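Local coordinates for protein CaaX farnesyltransferase alpha subunit Ram2 (Aspergillus fumigatus, PDB 4L9P) that forms, with its beta-subunit partner, a protein farnesyltransferase that probably attaches isoprenoid groups to the cysteine of C-terminal CaaX motifs, at residues D148-M153 with W164-W169; Y93-L98 with R129-S134. The protein carries 1 engineered substitution. One frame throughout, in Å; residues are numbered along the deposited sequence.

Contact 1 (D148-M153 with W164-W169); sequences DFLMEM and WTYRHW
L150 reaches from helix 146-156 into the angle between Y166 and R167 and divides its two methyls between them. L150 CD2 meets the Y166 ring obliquely, 3.9 Å from Y166 CD2, the two side chains crossing at about a right angle. L150 CD1 lies against the aliphatic part of R167, 3.7 Å from R167 CG and 3.8 Å from R167 CD, and also over one face of the guanidinium. R167 leaves its helix with CG anti to the backbone N (chi1 -163°) and stays extended to NE, which carries the charged group past the leucine to M151. There the sulfur lies at the edge of the guanidinium, near its plane, with M151 SD 3.6 Å from R167 NH1. The M151 chain is bent at chi2 and chi3, and beyond SD the CE methyl turns off from R167 NH1, leaving the sulfur as the atom that touches. The two helices form an antiparallel hairpin, their local axes 11.2 Å apart and 161° between directions, within one prenyltransferase alpha-subunit repeat of the TPR-like helical solenoid. The next helix of the solenoid, 180-192, supplies D185 and E182, both salt-bridged to R167 NH2; this probably keeps the buried arginine charged and limits rotation of its planar end. Y166 is fixed at its far end by a hydrogen bond between its OH and E146 OE2, at the start of the helix that carries L150.

Contact 2 (Y93-L98 with R129-S134); sequences YRAKIL and RQVLMS. With EDO (1,2-ethanediol), chain I.
A95 and L98, one helical turn apart on helix 88-100, meet V131 and L132, neighbours on helix 123-133, in two separate apolar touches. The upstream one is light: A95 CB faces the CG1 methyl of V131 at 4.1 Å, where the CA atoms of the pair are 7.7 Å apart. In the other, one methyl from each leucine makes the contact, L98 CD1 to L132 CD2 at 3.9 Å, with the side chains slanting across each other. V131 holds CG1 anti to its backbone N (chi1 170°), which turns that methyl to the alanine. The C-beta of L132 does not aim straight at helix 88-100, and it is the branch beyond CG that brings CD2 across to L98. Both leucines also rest on E108 of helix 105-118, the helix that lies between these two in the chain. The contact therefore joins second-neighbour helices of the alpha-alpha solenoid, from successive prenyltransferase alpha-subunit repeats, and buries just 107 Å². Behind the apolar pairs, R94 is tied to helix 105-118 by a salt bridge to E108 and a cation-pi contact with W111. Further along, S134 OG donates to V131 O at 2.9 Å, from above the carbonyl plane, linking S134 back to the residue three before it. Q130, extended beyond CG, takes no part in the helix pairing; its NE2 gives a 2.8 Å hydrogen bond to O2 of an ethanediol, probably from the crystallisation liquor, at an N-H...O angle of 160°.

In the fold
Both contacts are largely buried and join helices of the same right-handed solenoid, their centres about 17 Å apart, but contact 1 lies nearer the centre of the chain. Contact 1 closes a hairpin within one repeat and mixes apolar packing with a buried charge; contact 2 spans two repeats and is purely aliphatic between its helices. Helices 123-133 and 146-156 follow each other in the chain, and the contacts abut directly: Y166 packs on R129 and M133, F149 on R129, and W169 on Q130. E146, the partner of Y166, also forms a salt bridge with R129 of contact 2. At contact 1, T165 additionally reaches S308 of the beta subunit, whereas no other protein chain of the assembly touches contact 2.

Contact 1 (D148-M153 with W164-W169)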
loop_
_atom_site.group_PDB
_atom_site.type_symbol
_atom_site.label_atom_id
_atom_site.label_comp_id
_atom_site.label_asym_id
_atom_site.label_seq_id
_atom_site.Cartn_x
_atom_site.Cartn_y
_atom_site.Cartn_z
ATOM N N ASP A 148 -8.699 9.521 -25.332
ATOM C CA ASP A 148 -9.560 8.417 -25.742
ATOM C C ASP A 148 -8.944 7.054 -25.412
ATOM O O ASP A 148 -9.673 6.127 -25.047
ATOM C CB ASP A 148 -9.800 8.464 -27.283
ATOM C CG ASP A 148 -10.875 9.454 -27.667
ATOM O OD1 ASP A 148 -11.379 10.201 -26.821
ATOM O OD2 ASP A 148 -11.212 9.504 -28.853
ATOM N N PHE A 149 -7.628 6.915 -25.555
ATOM C CA PHE A 149 -7.017 5.652 -25.182
ATOM C C PHE A 149 -7.221 5.407 -23.682
ATOM O O PHE A 149 -7.515 4.249 -23.253
ATOM C CB PHE A 149 -5.502 5.588 -25.490
ATOM C CG PHE A 149 -4.962 4.228 -25.183
ATOM C CD1 PHE A 149 -5.379 3.154 -25.960
ATOM C CD2 PHE A 149 -4.152 4.009 -24.092
ATOM C CE1 PHE A 149 -5.016 1.855 -25.623
ATOM C CE2 PHE A 149 -3.705 2.697 -23.775
ATOM C CZ PHE A 149 -4.174 1.630 -24.521
ATOM N N LEU A 150 -7.031 6.429 -22.838
ATOM C CA LEU A 150 -7.218 6.211 -21.408
ATOM C C LEU A 150 -8.687 5.796 -21.173
ATOM O O LEU A 150 -8.936 4.911 -20.310
ATOM C CB LEU A 150 -6.917 7.481 -20.617
ATOM C CG LEU A 150 -5.471 7.942 -20.853
ATOM C CD1 LEU A 150 -5.222 9.139 -19.933
ATOM C CD2 LEU A 150 -4.437 6.835 -20.645
ATOM N N MET A 151 -9.656 6.348 -21.902
ATOM C CA MET A 151 -11.033 5.899 -21.736
ATOM C C MET A 151 -11.283 4.488 -22.240
ATOM O O MET A 151 -12.166 3.814 -21.683
ATOM C CB MET A 151 -11.991 6.869 -22.420
ATOM C CG MET A 151 -11.979 8.262 -21.735
ATOM S SD MET A 151 -12.433 8.219 -19.991
ATOM C CE MET A 151 -14.221 8.309 -20.132
ATOM N N GLU A 152 -10.509 3.994 -23.218
ATOM C CA GLU A 152 -10.557 2.582 -23.592
ATOM C C GLU A 152 -10.163 1.715 -22.402
ATOM O O GLU A 152 -10.744 0.636 -22.155
ATOM C CB GLU A 152 -9.571 2.293 -24.732
ATOM C CG GLU A 152 -9.908 1.032 -25.504
ATOM C CD GLU A 152 -9.198 0.909 -26.882
ATOM O OE1 GLU A 152 -9.310 -0.143 -27.520
ATOM O OE2 GLU A 152 -8.502 1.841 -27.307
ATOM N N MET A 153 -9.153 2.169 -21.650
ATOM C CA MET A 153 -8.719 1.387 -20.469
ATOM C C MET A 153 -9.796 1.450 -19.402
ATOM O O MET A 153 -10.099 0.402 -18.777
ATOM C CB MET A 153 -7.407 1.964 -19.903
ATOM C CG MET A 153 -6.210 1.858 -20.845
ATOM S SD MET A 153 -5.734 0.136 -21.244
ATOM C CE MET A 153 -5.443 -0.565 -19.596
ATOM N N TRP A 164 -5.166 5.753 -13.640
ATOM C CA TRP A 164 -5.435 7.031 -13.028
ATOM C C TRP A 164 -4.167 7.763 -12.623
ATOM O O TRP A 164 -4.105 8.994 -12.790
ATOM C CB TRP A 164 -6.343 6.843 -11.770
ATOM C CG TRP A 164 -7.794 6.558 -12.140
ATOM C CD1 TRP A 164 -8.472 5.334 -12.046
ATOM C CD2 TRP A 164 -8.714 7.501 -12.692
ATOM N NE1 TRP A 164 -9.776 5.515 -12.472
ATOM C CE2 TRP A 164 -9.952 6.825 -12.870
ATOM C CE3 TRP A 164 -8.633 8.882 -13.027
ATOM C CZ2 TRP A 164 -11.114 7.490 -13.335
ATOM C CZ3 TRP A 164 -9.757 9.518 -13.529
ATOM C CH2 TRP A 164 -11.010 8.831 -13.689
ATOM N N THR A 165 -3.165 7.076 -12.074
ATOM C CA THR A 165 -1.910 7.725 -11.733
ATOM C C THR A 165 -1.286 8.344 -12.977
ATOM O O THR A 165 -0.834 9.512 -12.944
ATOM C CB THR A 165 -0.953 6.708 -11.074
ATOM O OG1 THR A 165 -1.533 6.346 -9.795
ATOM C CG2 THR A 165 0.425 7.340 -10.863
ATOM N N TYR A 166 -1.297 7.586 -14.084
ATOM C CA TYR A 166 -0.757 8.179 -15.338
ATOM C C TYR A 166 -1.583 9.395 -15.721
ATOM O O TYR A 166 -1.004 10.442 -16.135
ATOM C CB TYR A 166 -0.791 7.128 -16.406
ATOM C CG TYR A 166 -0.401 7.745 -17.787
ATOM C CD1 TYR A 166 0.956 7.973 -18.136
ATOM C CD2 TYR A 166 -1.406 8.180 -18.648
ATOM C CE1 TYR A 166 1.266 8.573 -19.357
ATOM C CE2 TYR A 166 -1.090 8.799 -19.857
ATOM C CZ TYR A 166 0.258 8.972 -20.172
ATOM O OH TYR A 166 0.618 9.533 -21.385
ATOM N N ARG A 167 -2.901 9.337 -15.613
ATOM C CA ARG A 167 -3.699 10.484 -16.052
ATOM C C ARG A 167 -3.443 11.705 -15.153
ATOM O O ARG A 167 -3.462 12.839 -15.656
ATOM C CB ARG A 167 -5.200 10.118 -16.120
ATOM C CG ARG A 167 -5.995 11.162 -16.981
ATOM C CD ARG A 167 -7.412 10.720 -17.280
ATOM N NE ARG A 167 -7.985 11.678 -18.216
ATOM C CZ ARG A 167 -8.955 11.425 -19.080
ATOM N NH1 ARG A 167 -9.537 10.230 -19.108
ATOM N NH2 ARG A 167 -9.296 12.397 -19.953
ATOM N N HIS A 168 -3.153 11.512 -13.850
ATOM C CA HIS A 168 -2.801 12.675 -13.018
ATOM C C HIS A 168 -1.489 13.273 -13.550
ATOM O O HIS A 168 -1.400 14.518 -13.682
ATOM C CB HIS A 168 -2.510 12.179 -11.576
ATOM C CG HIS A 168 -1.864 13.214 -10.722
ATOM N ND1 HIS A 168 -2.614 14.106 -9.985
ATOM C CD2 HIS A 168 -0.558 13.588 -10.568
ATOM C CE1 HIS A 168 -1.802 14.976 -9.385
ATOM N NE2 HIS A 168 -0.551 14.691 -9.718
ATOM N N TRP A 169 -0.498 12.439 -13.870
ATOM C CA TRP A 169 0.764 12.951 -14.404
ATOM C C TRP A 169 0.486 13.706 -15.721
ATOM O O TRP A 169 1.087 14.785 -15.961
ATOM C CB TRP A 169 1.750 11.769 -14.637
ATOM C CG TRP A 169 2.958 12.242 -15.367
ATOM C CD1 TRP A 169 4.097 12.837 -14.845
ATOM C CD2 TRP A 169 3.091 12.309 -16.773
ATOM N NE1 TRP A 169 4.929 13.227 -15.847
ATOM C CE2 TRP A 169 4.345 12.933 -17.052
ATOM C CE3 TRP A 169 2.285 11.880 -17.830
ATOM C CZ2 TRP A 169 4.792 13.156 -18.366
ATOM C CZ3 TRP A 169 2.734 12.149 -19.145
ATOM C CH2 TRP A 169 3.972 12.771 -19.375
#

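Contact 2 (Y93-L98 with R129-S134)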
loop_
_atom_site.group_PDB
_atom_site.type_symbol
_atom_site.label_atom_id
_atom_site.label_comp_id
_atom_site.label_asym_id
_atom_site.label_seq_id
_atom_site.Cartn_x
_atom_site.Cartn_y
_atom_site.Cartn_z
ATOM N N TYR A 93 15.535 -0.972 -20.156
ATOM C CA TYR A 93 16.519 -1.068 -21.228
ATOM C C TYR A 93 15.862 -0.685 -22.583
ATOM O O TYR A 93 16.464 0.035 -23.380
ATOM C CB TYR A 93 17.055 -2.491 -21.236
ATOM C CG TYR A 93 18.072 -2.764 -22.299
ATOM C CD1 TYR A 93 19.163 -1.991 -22.441
ATOM C CD2 TYR A 93 17.887 -3.856 -23.164
ATOM C CE1 TYR A 93 20.144 -2.284 -23.490
ATOM C CE2 TYR A 93 18.787 -4.172 -24.149
ATOM C CZ TYR A 93 19.921 -3.388 -24.315
ATOM O OH TYR A 93 20.790 -3.753 -25.343
ATOM N N ARG A 94 14.628 -1.112 -22.834
ATOM C CA ARG A 94 13.917 -0.708 -24.046
ATOM C C ARG A 94 13.859 0.802 -24.173
ATOM O O ARG A 94 14.124 1.329 -25.246
ATOM C CB ARG A 94 12.496 -1.336 -24.076
ATOM C CG ARG A 94 11.703 -0.942 -25.293
ATOM C CD ARG A 94 10.334 -1.662 -25.333
ATOM N NE ARG A 94 9.629 -1.322 -26.573
ATOM C CZ ARG A 94 9.693 -2.051 -27.676
ATOM N NH1 ARG A 94 10.460 -3.134 -27.699
ATOM N NH2 ARG A 94 9.005 -1.660 -28.757
ATOM N N ALA A 95 13.489 1.512 -23.086
ATOM C CA ALA A 95 13.394 2.935 -23.218
ATOM C C ALA A 95 14.758 3.563 -23.542
ATOM O O ALA A 95 14.827 4.518 -24.331
ATOM C CB ALA A 95 12.831 3.567 -21.916
ATOM N N LYS A 96 15.818 3.048 -22.925
ATOM C CA LYS A 96 17.176 3.549 -23.277
ATOM C C LYS A 96 17.429 3.412 -24.768
ATOM O O LYS A 96 17.904 4.373 -25.398
ATOM C CB LYS A 96 18.233 2.760 -22.534
ATOM C CG LYS A 96 18.312 3.053 -21.060
ATOM C CD LYS A 96 19.482 2.203 -20.493
ATOM C CE LYS A 96 19.737 2.474 -19.026
ATOM N NZ LYS A 96 20.951 1.682 -18.633
ATOM N N ILE A 97 17.095 2.259 -25.342
ATOM C CA ILE A 97 17.356 2.035 -26.779
ATOM C C ILE A 97 16.515 2.995 -27.628
ATOM O O ILE A 97 17.014 3.608 -28.556
ATOM C CB ILE A 97 16.997 0.604 -27.194
ATOM C CG1 ILE A 97 17.853 -0.414 -26.430
ATOM C CG2 ILE A 97 17.183 0.455 -28.726
ATOM C CD1 ILE A 97 17.344 -1.851 -26.514
ATOM N N LEU A 98 15.243 3.184 -27.322
ATOM C CA LEU A 98 14.378 4.045 -28.109
ATOM C C LEU A 98 14.940 5.445 -28.162
ATOM O O LEU A 98 14.970 6.039 -29.221
ATOM C CB LEU A 98 12.985 4.103 -27.454
ATOM C CG LEU A 98 12.199 2.803 -27.549
ATOM C CD1 LEU A 98 10.990 2.898 -26.564
ATOM C CD2 LEU A 98 11.683 2.608 -28.968
ATOM N N ARG A 129 4.945 4.482 -20.363
ATOM C CA ARG A 129 4.161 5.499 -21.083
ATOM C C ARG A 129 4.572 6.904 -20.614
ATOM O O ARG A 129 4.733 7.831 -21.434
ATOM C CB ARG A 129 2.658 5.284 -20.878
ATOM C CG ARG A 129 1.838 6.080 -21.908
ATOM C CD ARG A 129 0.337 5.848 -21.676
ATOM N NE ARG A 129 -0.424 6.235 -22.878
ATOM C CZ ARG A 129 -0.663 5.430 -23.912
ATOM N NH1 ARG A 129 -0.289 4.137 -23.877
ATOM N NH2 ARG A 129 -1.266 5.943 -25.012
ATOM N N GLN A 130 4.734 7.074 -19.307
ATOM C CA GLN A 130 5.117 8.373 -18.760
ATOM C C GLN A 130 6.560 8.762 -19.195
ATOM O O GLN A 130 6.825 9.928 -19.574
ATOM C CB GLN A 130 5.075 8.276 -17.232
ATOM C CG GLN A 130 5.515 9.567 -16.524
ATOM C CD GLN A 130 5.351 9.467 -14.985
ATOM O OE1 GLN A 130 4.430 8.785 -14.460
ATOM N NE2 GLN A 130 6.269 10.088 -14.269
ATOM N N VAL A 131 7.448 7.782 -19.238
ATOM C CA VAL A 131 8.839 8.018 -19.712
ATOM C C VAL A 131 8.792 8.549 -21.153
ATOM O O VAL A 131 9.475 9.524 -21.461
ATOM C CB VAL A 131 9.670 6.697 -19.595
ATOM C CG1 VAL A 131 11.034 6.831 -20.301
ATOM C CG2 VAL A 131 9.857 6.388 -18.105
ATOM N N LEU A 132 8.003 7.928 -22.011
ATOM C CA LEU A 132 7.947 8.352 -23.394
ATOM C C LEU A 132 7.257 9.680 -23.553
ATOM O O LEU A 132 7.780 10.604 -24.216
ATOM C CB LEU A 132 7.166 7.342 -24.217
ATOM C CG LEU A 132 7.693 5.898 -24.266
ATOM C CD1 LEU A 132 6.620 5.008 -24.980
ATOM C CD2 LEU A 132 9.022 5.841 -24.943
ATOM N N MET A 133 6.078 9.826 -22.925
ATOM C CA MET A 133 5.254 10.993 -23.146
ATOM C C MET A 133 5.848 12.266 -22.518
ATOM O O MET A 133 5.522 13.406 -22.933
ATOM C CB MET A 133 3.890 10.714 -22.501
ATOM C CG MET A 133 2.781 11.750 -22.855
ATOM S SD MET A 133 2.383 11.836 -24.605
ATOM C CE MET A 133 2.010 10.154 -24.969
ATOM N N SER A 134 6.750 12.091 -21.584
ATOM C CA SER A 134 7.415 13.235 -20.958
ATOM C C SER A 134 8.413 13.913 -21.902
ATOM O O SER A 134 8.942 14.981 -21.561
ATOM C CB SER A 134 8.138 12.800 -19.668
ATOM O OG SER A 134 9.236 11.977 -19.966
HETATM C C1 EDO I . 10.501 10.491 -16.733
HETATM O O1 EDO I . 11.070 9.964 -15.539
HETATM C C2 EDO I . 8.999 10.493 -16.543
HETATM O O2 EDO I . 8.639 11.115 -15.305
#